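Local atomic coordinates of pullulanase (Bacillus acidopullulyticus, PDB entry 2WAN), a protein that hydrolyses the alpha-1,6-glucosidic linkages of pullulan and, as a debranching enzyme, probably those at the branch points of starch polysaccharides. Residues Trp182-Leu191 / Gln211-Trp220; Gly778-Lys786 / Val799-Phe810. One frame throughout, in Å; residues are numbered along the deposited sequence.

Contact 1: Trp182-Leu191 / Gln211-Trp220; sequences WSPDDDHTLL and QYKIALDHSW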
loop_
_atom_site.group_PDB
_atom_site.type_symbol
_atom_site.label_atom_id
_atom_site.label_comp_id
_atom_site.label_asym_id
_atom_site.label_seq_id
_atom_site.Cartn_x
_atom_site.Cartn_y
_atom_site.Cartn_z
ATOM N N TRP A 182 -38.720 -5.875 5.893
ATOM C CA TRP A 182 -38.258 -7.269 5.729
ATOM C C TRP A 182 -36.882 -7.368 5.055
ATOM O O TRP A 182 -36.703 -8.068 4.048
ATOM C CB TRP A 182 -39.310 -8.104 4.980
ATOM C CG TRP A 182 -40.676 -8.048 5.592
ATOM C CD1 TRP A 182 -41.714 -7.247 5.211
ATOM C CD2 TRP A 182 -41.159 -8.835 6.694
ATOM N NE1 TRP A 182 -42.810 -7.479 6.011
ATOM C CE2 TRP A 182 -42.500 -8.451 6.925
ATOM C CE3 TRP A 182 -40.591 -9.832 7.502
ATOM C CZ2 TRP A 182 -43.283 -9.026 7.934
ATOM C CZ3 TRP A 182 -41.372 -10.401 8.509
ATOM C CH2 TRP A 182 -42.703 -9.995 8.711
ATOM N N SER A 183 -35.909 -6.658 5.618
ATOM C CA SER A 183 -34.575 -6.604 5.027
ATOM C C SER A 183 -33.489 -6.936 6.054
ATOM O O SER A 183 -33.102 -6.069 6.843
ATOM C CB SER A 183 -34.342 -5.224 4.385
ATOM O OG SER A 183 -33.131 -5.210 3.647
ATOM N N PRO A 184 -32.982 -8.187 6.036
ATOM C CA PRO A 184 -32.026 -8.674 7.043
ATOM C C PRO A 184 -30.635 -8.034 6.978
ATOM O O PRO A 184 -29.879 -8.104 7.957
ATOM C CB PRO A 184 -31.897 -10.172 6.728
ATOM C CG PRO A 184 -32.859 -10.460 5.655
ATOM C CD PRO A 184 -33.204 -9.188 4.979
ATOM N N ASP A 185 -30.294 -7.438 5.836
ATOM C CA ASP A 185 -28.963 -6.856 5.660
ATOM C C ASP A 185 -28.899 -5.335 5.889
ATOM O O ASP A 185 -27.861 -4.715 5.668
ATOM C CB ASP A 185 -28.362 -7.265 4.306
ATOM C CG ASP A 185 -29.173 -6.769 3.117
ATOM O OD1 ASP A 185 -30.339 -6.345 3.290
ATOM O OD2 ASP A 185 -28.628 -6.810 1.992
ATOM N N ASP A 186 -30.006 -4.749 6.344
ATOM C CA ASP A 186 -30.047 -3.324 6.679
ATOM C C ASP A 186 -29.655 -3.112 8.149
ATOM O O ASP A 186 -30.452 -3.362 9.052
ATOM C CB ASP A 186 -31.438 -2.732 6.391
ATOM C CG ASP A 186 -31.423 -1.202 6.260
ATOM O OD1 ASP A 186 -30.615 -0.541 6.948
ATOM O OD2 ASP A 186 -32.222 -0.656 5.467
ATOM N N ASP A 187 -28.428 -2.635 8.376
ATOM C CA ASP A 187 -27.901 -2.449 9.735
ATOM C C ASP A 187 -28.466 -1.228 10.454
ATOM O O ASP A 187 -28.039 -0.902 11.567
ATOM C CB ASP A 187 -26.368 -2.417 9.738
ATOM C CG ASP A 187 -25.758 -3.802 9.650
ATOM O OD1 ASP A 187 -26.467 -4.798 9.934
ATOM O OD2 ASP A 187 -24.568 -3.904 9.283
ATOM N N HIS A 188 -29.429 -0.564 9.824
ATOM C CA HIS A 188 -30.166 0.511 10.468
ATOM C C HIS A 188 -30.850 0.007 11.736
ATOM O O HIS A 188 -30.929 0.733 12.724
ATOM C CB HIS A 188 -31.210 1.085 9.521
ATOM C CG HIS A 188 -31.235 2.578 9.490
ATOM N ND1 HIS A 188 -31.836 3.333 10.476
ATOM C CD2 HIS A 188 -30.731 3.459 8.594
ATOM C CE1 HIS A 188 -31.700 4.614 10.187
ATOM N NE2 HIS A 188 -31.036 4.718 9.050
ATOM N N THR A 189 -31.342 -1.237 11.694
ATOM C CA THR A 189 -31.985 -1.874 12.854
ATOM C C THR A 189 -31.130 -3.025 13.413
ATOM O O THR A 189 -31.658 -4.018 13.924
ATOM C CB THR A 189 -33.412 -2.396 12.520
ATOM O OG1 THR A 189 -33.343 -3.270 11.392
ATOM C CG2 THR A 189 -34.362 -1.246 12.215
ATOM N N LEU A 190 -29.809 -2.887 13.305
ATOM C CA LEU A 190 -28.878 -3.820 13.930
ATOM C C LEU A 190 -28.925 -3.633 15.439
ATOM O O LEU A 190 -28.856 -2.502 15.939
ATOM C CB LEU A 190 -27.452 -3.610 13.408
ATOM C CG LEU A 190 -26.294 -4.440 13.976
ATOM C CD1 LEU A 190 -26.393 -5.898 13.571
ATOM C CD2 LEU A 190 -24.967 -3.855 13.500
ATOM N N LEU A 191 -29.067 -4.743 16.160
ATOM C CA LEU A 191 -29.112 -4.702 17.622
ATOM C C LEU A 191 -27.726 -4.447 18.221
ATOM O O LEU A 191 -26.710 -4.938 17.716
ATOM C CB LEU A 191 -29.741 -5.979 18.203
ATOM C CG LEU A 191 -31.275 -6.077 18.285
ATOM C CD1 LEU A 191 -31.925 -6.060 16.910
ATOM C CD2 LEU A 191 -31.693 -7.333 19.014
ATOM N N GLN A 211 -45.376 -6.627 12.572
ATOM C CA GLN A 211 -44.796 -7.958 12.713
ATOM C C GLN A 211 -43.286 -7.881 12.656
ATOM O O GLN A 211 -42.735 -7.090 11.893
ATOM C CB GLN A 211 -45.294 -8.894 11.618
ATOM C CG GLN A 211 -46.615 -9.558 11.920
ATOM C CD GLN A 211 -46.917 -10.665 10.938
ATOM O OE1 GLN A 211 -47.864 -11.422 11.109
ATOM N NE2 GLN A 211 -46.096 -10.772 9.907
ATOM N N TYR A 212 -42.615 -8.705 13.459
ATOM C CA TYR A 212 -41.162 -8.742 13.416
ATOM C C TYR A 212 -40.538 -10.099 13.755
ATOM O O TYR A 212 -41.196 -11.000 14.305
ATOM C CB TYR A 212 -40.571 -7.655 14.318
ATOM C CG TYR A 212 -40.614 -8.019 15.778
ATOM C CD1 TYR A 212 -39.542 -8.682 16.377
ATOM C CD2 TYR A 212 -41.731 -7.718 16.562
ATOM C CE1 TYR A 212 -39.569 -9.031 17.723
ATOM C CE2 TYR A 212 -41.772 -8.069 17.913
ATOM C CZ TYR A 212 -40.681 -8.723 18.482
ATOM O OH TYR A 212 -40.692 -9.082 19.809
ATOM N N LYS A 213 -39.255 -10.207 13.401
ATOM C CA LYS A 213 -38.367 -11.286 13.788
ATOM C C LYS A 213 -36.973 -10.692 14.030
ATOM O O LYS A 213 -36.751 -9.481 13.849
ATOM C CB LYS A 213 -38.259 -12.347 12.682
ATOM C CG LYS A 213 -39.553 -13.045 12.305
ATOM C CD LYS A 213 -39.261 -14.331 11.561
ATOM C CE LYS A 213 -38.953 -15.451 12.551
ATOM N NZ LYS A 213 -38.628 -16.737 11.894
ATOM N N ILE A 214 -36.047 -11.552 14.435
ATOM C CA ILE A 214 -34.631 -11.209 14.471
ATOM C C ILE A 214 -33.923 -12.108 13.470
ATOM O O ILE A 214 -33.952 -13.344 13.606
ATOM C CB ILE A 214 -34.032 -11.393 15.899
ATOM C CG1 ILE A 214 -34.699 -10.452 16.919
ATOM C CG2 ILE A 214 -32.509 -11.237 15.898
ATOM C CD1 ILE A 214 -34.421 -8.967 16.739
ATOM N N ALA A 215 -33.303 -11.499 12.454
ATOM C CA ALA A 215 -32.541 -12.246 11.455
ATOM C C ALA A 215 -31.059 -12.131 11.742
ATOM O O ALA A 215 -30.573 -11.053 12.090
ATOM C CB ALA A 215 -32.856 -11.746 10.039
ATOM N N LEU A 216 -30.350 -13.243 11.584
ATOM C CA LEU A 216 -28.915 -13.298 11.861
ATOM C C LEU A 216 -28.063 -13.211 10.601
ATOM O O LEU A 216 -28.464 -13.674 9.528
ATOM C CB LEU A 216 -28.558 -14.577 12.631
ATOM C CG LEU A 216 -29.147 -14.802 14.032
ATOM C CD1 LEU A 216 -28.329 -15.861 14.770
ATOM C CD2 LEU A 216 -29.219 -13.523 14.844
ATOM N N ASP A 217 -26.882 -12.611 10.745
ATOM C CA ASP A 217 -25.831 -12.678 9.717
ATOM C C ASP A 217 -26.241 -12.160 8.332
ATOM O O ASP A 217 -25.726 -12.632 7.314
ATOM C CB ASP A 217 -25.262 -14.101 9.627
ATOM C CG ASP A 217 -24.796 -14.628 10.982
ATOM O OD1 ASP A 217 -24.205 -13.841 11.748
ATOM O OD2 ASP A 217 -25.029 -15.822 11.281
ATOM N N HIS A 218 -27.151 -11.185 8.309
ATOM C CA HIS A 218 -27.592 -10.518 7.074
ATOM C C HIS A 218 -28.321 -11.420 6.067
ATOM O O HIS A 218 -28.369 -11.102 4.874
ATOM C CB HIS A 218 -26.425 -9.782 6.388
ATOM C CG HIS A 218 -25.926 -8.592 7.146
ATOM N ND1 HIS A 218 -24.608 -8.190 7.114
ATOM C CD2 HIS A 218 -26.565 -7.718 7.959
ATOM C CE1 HIS A 218 -24.458 -7.116 7.868
ATOM N NE2 HIS A 218 -25.631 -6.809 8.392
ATOM N N SER A 219 -28.883 -12.534 6.532
ATOM C CA SER A 219 -29.706 -13.375 5.656
ATOM C C SER A 219 -30.925 -13.951 6.369
ATOM O O SER A 219 -31.135 -13.710 7.562
ATOM C CB SER A 219 -28.884 -14.495 5.005
ATOM O OG SER A 219 -28.471 -15.452 5.958
ATOM N N TRP A 220 -31.728 -14.694 5.611
ATOM C CA TRP A 220 -32.901 -15.376 6.147
ATOM C C TRP A 220 -32.583 -16.830 6.491
ATOM O O TRP A 220 -33.479 -17.608 6.841
ATOM C CB TRP A 220 -34.049 -15.318 5.138
ATOM C CG TRP A 220 -34.664 -13.961 4.974
ATOM C CD1 TRP A 220 -34.627 -13.173 3.857
ATOM C CD2 TRP A 220 -35.423 -13.234 5.953
ATOM N NE1 TRP A 220 -35.319 -12.003 4.079
ATOM C CE2 TRP A 220 -35.811 -12.012 5.359
ATOM C CE3 TRP A 220 -35.813 -13.497 7.273
ATOM C CZ2 TRP A 220 -36.575 -11.059 6.037
ATOM C CZ3 TRP A 220 -36.564 -12.546 7.950
ATOM C CH2 TRP A 220 -36.946 -11.346 7.330
HETATM O O HOH W 1 -29.038 -9.936 9.837
#

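Contact 2: Gly778-Lys786 / Val799-Phe810; sequences GGEEMLRTK and VNQFDWSRKAQF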
loop_
_atom_site.group_PDB
_atom_site.type_symbol
_atom_site.label_atom_id
_atom_site.label_comp_id
_atom_site.label_asym_id
_atom_site.label_seq_id
_atom_site.Cartn_x
_atom_site.Cartn_y
_atom_site.Cartn_z
ATOM N N GLY A 778 8.822 2.377 -17.375
ATOM C CA GLY A 778 10.033 2.719 -18.125
ATOM C C GLY A 778 10.259 1.751 -19.280
ATOM O O GLY A 778 10.122 0.548 -19.136
ATOM N N GLY A 779 10.571 2.295 -20.443
ATOM C CA GLY A 779 10.846 1.464 -21.609
ATOM C C GLY A 779 9.674 1.376 -22.550
ATOM O O GLY A 779 9.834 0.940 -23.677
ATOM N N GLU A 780 8.490 1.808 -22.124
ATOM C CA GLU A 780 7.345 1.777 -23.058
ATOM C C GLU A 780 7.583 2.690 -24.273
ATOM O O GLU A 780 7.054 2.425 -25.365
ATOM C CB GLU A 780 6.025 2.142 -22.354
ATOM C CG GLU A 780 5.574 1.203 -21.223
ATOM C CD GLU A 780 5.325 -0.240 -21.652
ATOM O OE1 GLU A 780 6.265 -0.949 -22.087
ATOM O OE2 GLU A 780 4.173 -0.669 -21.494
ATOM N N GLU A 781 8.393 3.736 -24.081
ATOM C CA GLU A 781 8.748 4.704 -25.134
ATOM C C GLU A 781 9.622 4.076 -26.231
ATOM O O GLU A 781 9.810 4.682 -27.276
ATOM C CB GLU A 781 9.443 5.931 -24.518
ATOM C CG GLU A 781 10.878 5.668 -24.031
ATOM C CD GLU A 781 11.011 4.937 -22.683
ATOM O OE1 GLU A 781 10.003 4.583 -22.020
ATOM O OE2 GLU A 781 12.175 4.753 -22.276
ATOM N N MET A 782 10.147 2.869 -25.985
ATOM C CA MET A 782 10.858 2.124 -27.021
ATOM C C MET A 782 10.282 0.723 -27.256
ATOM O O MET A 782 10.996 -0.185 -27.720
ATOM C CB MET A 782 12.362 2.070 -26.705
ATOM C CG MET A 782 12.715 1.380 -25.368
ATOM S SD MET A 782 14.511 1.425 -25.129
ATOM C CE MET A 782 14.625 0.787 -23.464
ATOM N N LEU A 783 8.997 0.559 -26.924
ATOM C CA LEU A 783 8.235 -0.684 -27.146
ATOM C C LEU A 783 8.962 -1.865 -26.515
ATOM O O LEU A 783 9.132 -2.919 -27.134
ATOM C CB LEU A 783 7.945 -0.917 -28.642
ATOM C CG LEU A 783 7.364 0.278 -29.438
ATOM C CD1 LEU A 783 7.082 -0.154 -30.910
ATOM C CD2 LEU A 783 6.067 0.860 -28.789
ATOM N N ARG A 784 9.420 -1.668 -25.282
ATOM C CA ARG A 784 10.092 -2.742 -24.549
ATOM C C ARG A 784 9.213 -3.992 -24.539
ATOM O O ARG A 784 7.992 -3.899 -24.425
ATOM C CB ARG A 784 10.419 -2.281 -23.126
ATOM C CG ARG A 784 10.907 -3.371 -22.180
ATOM C CD ARG A 784 11.591 -2.705 -20.999
ATOM N NE ARG A 784 11.806 -3.575 -19.843
ATOM C CZ ARG A 784 10.925 -3.735 -18.864
ATOM N NH1 ARG A 784 9.748 -3.126 -18.937
ATOM N NH2 ARG A 784 11.224 -4.505 -17.810
ATOM N N THR A 785 9.841 -5.148 -24.735
ATOM C CA THR A 785 9.113 -6.414 -24.824
ATOM C C THR A 785 9.690 -7.429 -23.836
ATOM O O THR A 785 10.916 -7.505 -23.658
ATOM C CB THR A 785 9.129 -6.989 -26.281
ATOM O OG1 THR A 785 8.466 -8.260 -26.304
ATOM C CG2 THR A 785 10.538 -7.163 -26.803
ATOM N N LYS A 786 8.798 -8.174 -23.179
ATOM C CA LYS A 786 9.168 -9.268 -22.282
ATOM C C LYS A 786 8.873 -10.607 -22.952
ATOM O O LYS A 786 8.788 -11.648 -22.281
ATOM C CB LYS A 786 8.383 -9.177 -20.967
ATOM C CG LYS A 786 8.760 -7.935 -20.117
ATOM C CD LYS A 786 7.898 -7.768 -18.884
ATOM C CE LYS A 786 8.349 -6.533 -18.033
ATOM N NZ LYS A 786 7.538 -6.470 -16.775
ATOM N N VAL A 799 14.475 -11.246 -20.596
ATOM C CA VAL A 799 13.059 -10.854 -20.479
ATOM C C VAL A 799 12.921 -9.373 -20.078
ATOM O O VAL A 799 12.247 -8.593 -20.761
ATOM C CB VAL A 799 12.304 -11.774 -19.484
ATOM C CG1 VAL A 799 10.884 -11.299 -19.239
ATOM C CG2 VAL A 799 12.301 -13.252 -20.017
ATOM N N ASN A 800 13.596 -8.988 -18.997
ATOM C CA ASN A 800 13.369 -7.682 -18.349
ATOM C C ASN A 800 14.244 -6.498 -18.740
ATOM O O ASN A 800 13.888 -5.347 -18.452
ATOM C CB ASN A 800 13.490 -7.853 -16.823
ATOM C CG ASN A 800 12.310 -8.571 -16.227
ATOM O OD1 ASN A 800 11.190 -8.068 -16.265
ATOM N ND2 ASN A 800 12.553 -9.747 -15.653
ATOM N N GLN A 801 15.395 -6.732 -19.358
ATOM C CA GLN A 801 16.341 -5.622 -19.522
ATOM C C GLN A 801 15.814 -4.517 -20.429
ATOM O O GLN A 801 14.915 -4.752 -21.275
ATOM C CB GLN A 801 17.677 -6.123 -20.065
ATOM C CG GLN A 801 17.644 -6.480 -21.575
ATOM C CD GLN A 801 18.749 -7.453 -21.955
ATOM O OE1 GLN A 801 19.794 -7.481 -21.307
ATOM N NE2 GLN A 801 18.529 -8.241 -23.023
ATOM N N PHE A 802 16.357 -3.312 -20.243
ATOM C CA PHE A 802 16.246 -2.276 -21.270
ATOM C C PHE A 802 17.177 -2.684 -22.422
ATOM O O PHE A 802 18.409 -2.652 -22.291
ATOM C CB PHE A 802 16.636 -0.900 -20.707
ATOM C CG PHE A 802 15.552 -0.225 -19.901
ATOM C CD1 PHE A 802 14.704 -0.954 -19.058
ATOM C CD2 PHE A 802 15.409 1.157 -19.969
ATOM C CE1 PHE A 802 13.697 -0.300 -18.305
ATOM C CE2 PHE A 802 14.426 1.813 -19.216
ATOM C CZ PHE A 802 13.575 1.090 -18.391
ATOM N N ASP A 803 16.576 -3.115 -23.540
ATOM C CA ASP A 803 17.306 -3.438 -24.743
ATOM C C ASP A 803 17.334 -2.127 -25.520
ATOM O O ASP A 803 16.328 -1.732 -26.137
ATOM C CB ASP A 803 16.573 -4.554 -25.518
ATOM C CG ASP A 803 17.104 -4.736 -26.937
ATOM O OD1 ASP A 803 18.079 -4.066 -27.314
ATOM O OD2 ASP A 803 16.540 -5.563 -27.684
ATOM N N TRP A 804 18.469 -1.427 -25.448
ATOM C CA TRP A 804 18.549 -0.065 -25.971
ATOM C C TRP A 804 18.559 0.012 -27.498
ATOM O O TRP A 804 18.338 1.078 -28.051
ATOM C CB TRP A 804 19.750 0.677 -25.362
ATOM C CG TRP A 804 19.582 0.935 -23.872
ATOM C CD1 TRP A 804 19.935 0.100 -22.842
ATOM C CD2 TRP A 804 18.980 2.091 -23.256
ATOM N NE1 TRP A 804 19.630 0.686 -21.630
ATOM C CE2 TRP A 804 19.045 1.902 -21.854
ATOM C CE3 TRP A 804 18.397 3.268 -23.758
ATOM C CZ2 TRP A 804 18.545 2.847 -20.936
ATOM C CZ3 TRP A 804 17.900 4.221 -22.840
ATOM C CH2 TRP A 804 17.988 4.001 -21.445
ATOM N N SER A 805 18.786 -1.122 -28.173
ATOM C CA SER A 805 18.590 -1.184 -29.620
ATOM C C SER A 805 17.153 -0.838 -30.020
ATOM O O SER A 805 16.917 -0.393 -31.144
ATOM C CB SER A 805 18.970 -2.574 -30.201
ATOM O OG SER A 805 17.982 -3.553 -29.955
ATOM N N ARG A 806 16.197 -1.051 -29.121
ATOM C CA ARG A 806 14.799 -0.744 -29.451
ATOM C C ARG A 806 14.531 0.757 -29.475
ATOM O O ARG A 806 13.611 1.229 -30.150
ATOM C CB ARG A 806 13.842 -1.472 -28.518
ATOM C CG ARG A 806 13.897 -2.983 -28.767
ATOM C CD ARG A 806 12.948 -3.755 -27.917
ATOM N NE ARG A 806 11.541 -3.703 -28.346
ATOM C CZ ARG A 806 10.983 -4.456 -29.297
ATOM N NH1 ARG A 806 11.691 -5.341 -30.010
ATOM N NH2 ARG A 806 9.689 -4.341 -29.528
ATOM N N LYS A 807 15.335 1.526 -28.744
ATOM C CA LYS A 807 15.253 2.976 -28.922
ATOM C C LYS A 807 15.732 3.424 -30.311
ATOM O O LYS A 807 15.164 4.358 -30.882
ATOM C CB LYS A 807 15.994 3.735 -27.807
ATOM C CG LYS A 807 16.025 5.279 -28.020
ATOM C CD LYS A 807 16.648 6.008 -26.808
ATOM C CE LYS A 807 16.670 7.506 -27.089
ATOM N NZ LYS A 807 17.271 8.228 -25.913
ATOM N N ALA A 808 16.760 2.767 -30.852
ATOM C CA ALA A 808 17.199 3.051 -32.207
ATOM C C ALA A 808 16.106 2.625 -33.206
ATOM O O ALA A 808 15.738 3.382 -34.113
ATOM C CB ALA A 808 18.506 2.319 -32.494
ATOM N N GLN A 809 15.559 1.438 -32.974
ATOM C CA GLN A 809 14.560 0.855 -33.872
ATOM C C GLN A 809 13.265 1.659 -33.890
ATOM O O GLN A 809 12.617 1.797 -34.947
ATOM C CB GLN A 809 14.263 -0.575 -33.425
ATOM C CG GLN A 809 13.225 -1.293 -34.311
ATOM C CD GLN A 809 13.130 -2.771 -34.021
ATOM O OE1 GLN A 809 13.552 -3.249 -32.963
ATOM N NE2 GLN A 809 12.565 -3.517 -34.969
ATOM N N PHE A 810 12.874 2.156 -32.710
ATOM C CA PHE A 810 11.609 2.863 -32.567
ATOM C C PHE A 810 11.793 4.302 -32.121
ATOM O O PHE A 810 11.041 4.804 -31.292
ATOM C CB PHE A 810 10.658 2.083 -31.649
ATOM C CG PHE A 810 10.320 0.695 -32.184
ATOM C CD1 PHE A 810 9.531 0.554 -33.322
ATOM C CD2 PHE A 810 10.837 -0.450 -31.575
ATOM C CE1 PHE A 810 9.227 -0.723 -33.839
ATOM C CE2 PHE A 810 10.555 -1.737 -32.082
ATOM C CZ PHE A 810 9.751 -1.869 -33.216
#

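Contact 1: Trp182-Leu191 / Gln211-Trp220
Pro184 wedges between Trp220 and Ala215 and makes the tight part of this contact. Its CG lies over one face of the indole, 3.4 Å from the centroid of the Trp220 five-membered ring, a CH-pi contact that suits a rigid proline ring with weakly polarised C-H groups. Its CB meets Ala215 CB at 3.8 Å, where a small methyl lets the loop come close to the strand. A bridging water donates to Pro184 O and Ala215 O and accepts from His218 N. Leu191 and Ile214 touch tip to tip through their CD1 atoms, 3.8 Å apart.

The outer side is looser and more polar. With CG anti to its carbonyl carbon (chi1 -68°), His218 reaches across the loop, and its NE2 donates to Asp187 OD1 at 2.7 Å, nearly straight at 167° and in the imidazole plane, on the syn side but 30° out of the carboxylate plane; the acid would probably raise the imidazole's affinity for a proton. Farther out Trp182, partly exposed, brings its ring edge to Gln211 NE2 and Trp220 CH2. Here the loop closes over strand 208-216 and the type I' turn Leu216-Ser219 that ends it, as part of the beta-sandwich of the pullulanase X25 domain.

Contact 2: Gly778-Lys786 / Val799-Phe810
The loop Gly778-Lys786 folds against 799-810 without regular strand pairing, CA atoms coming closest at Lys786 and Val799 (4.6 Å) and at Met782 and Lys807 (4.9 Å), and Gly779 O takes the N-H groups of both Met782 and Arg784 from opposite faces of its plane. Two arginines, one from each segment, grip the partner's backbone side-on. Arg806 NE and NH2 both lie 2.8 Å from Leu783 O, NH2 tilted only 17° from the carbonyl plane and NE well above it. The chain of Arg806 bends at chi3 (77°), turning the guanidinium back to this oxygen, while Thr785 CG2 and Phe810 CE2 sandwich it and limit its rotation. Arg784, extended from CG to NE, gives NE and NH2 to Asn800 O, and NH1 goes to Gln777.

Segment 778-786 follows strand 773-777, the eighth strand of the catalytic (beta/alpha)8 barrel of the alpha-amylase family, and the contact ties this loop to helices 797-800 and 805-809. The remaining side-chain packing is largely apolar. Met782, unbranched and flexible, slides its CE against Phe802 CD2 at 3.6 Å, and its SD lies obliquely by the Trp804 six-membered ring, a Met-aromatic contact. Phe802 CZ presses on Gly778 C at 3.5 Å, an approach that suits glycine; Gly779 owes its type to its positive phi and the nearness of Arg784 CD. Leu783 CD1 stands over the centre of the Phe810 ring. Lys807 NZ is held by Lys472 O and Ser477 OG and forms a salt bridge with Glu480.

In the fold
Contact 1 and contact 2 lie in separate modules and do not touch: their centres are about 58 Å apart, their nearest atoms about 40 Å, and they sit on opposite sides of the chain's centre. They follow one another along the chain. Contact 1, about 35 Å from that centre, lies in the X25 domain, an accessory beta module; contact 2, about 28 Å from it, lies at the end of the catalytic barrel where strand 773-777 gives way to its loop. In alpha-amylase-family barrels the substrate cleft opens at the C-terminal ends of the strands, so contact 2 is probably on that side. A glycerol, probably from the crystallisation liquor, lies about 6 Å from the side chain of Gln801.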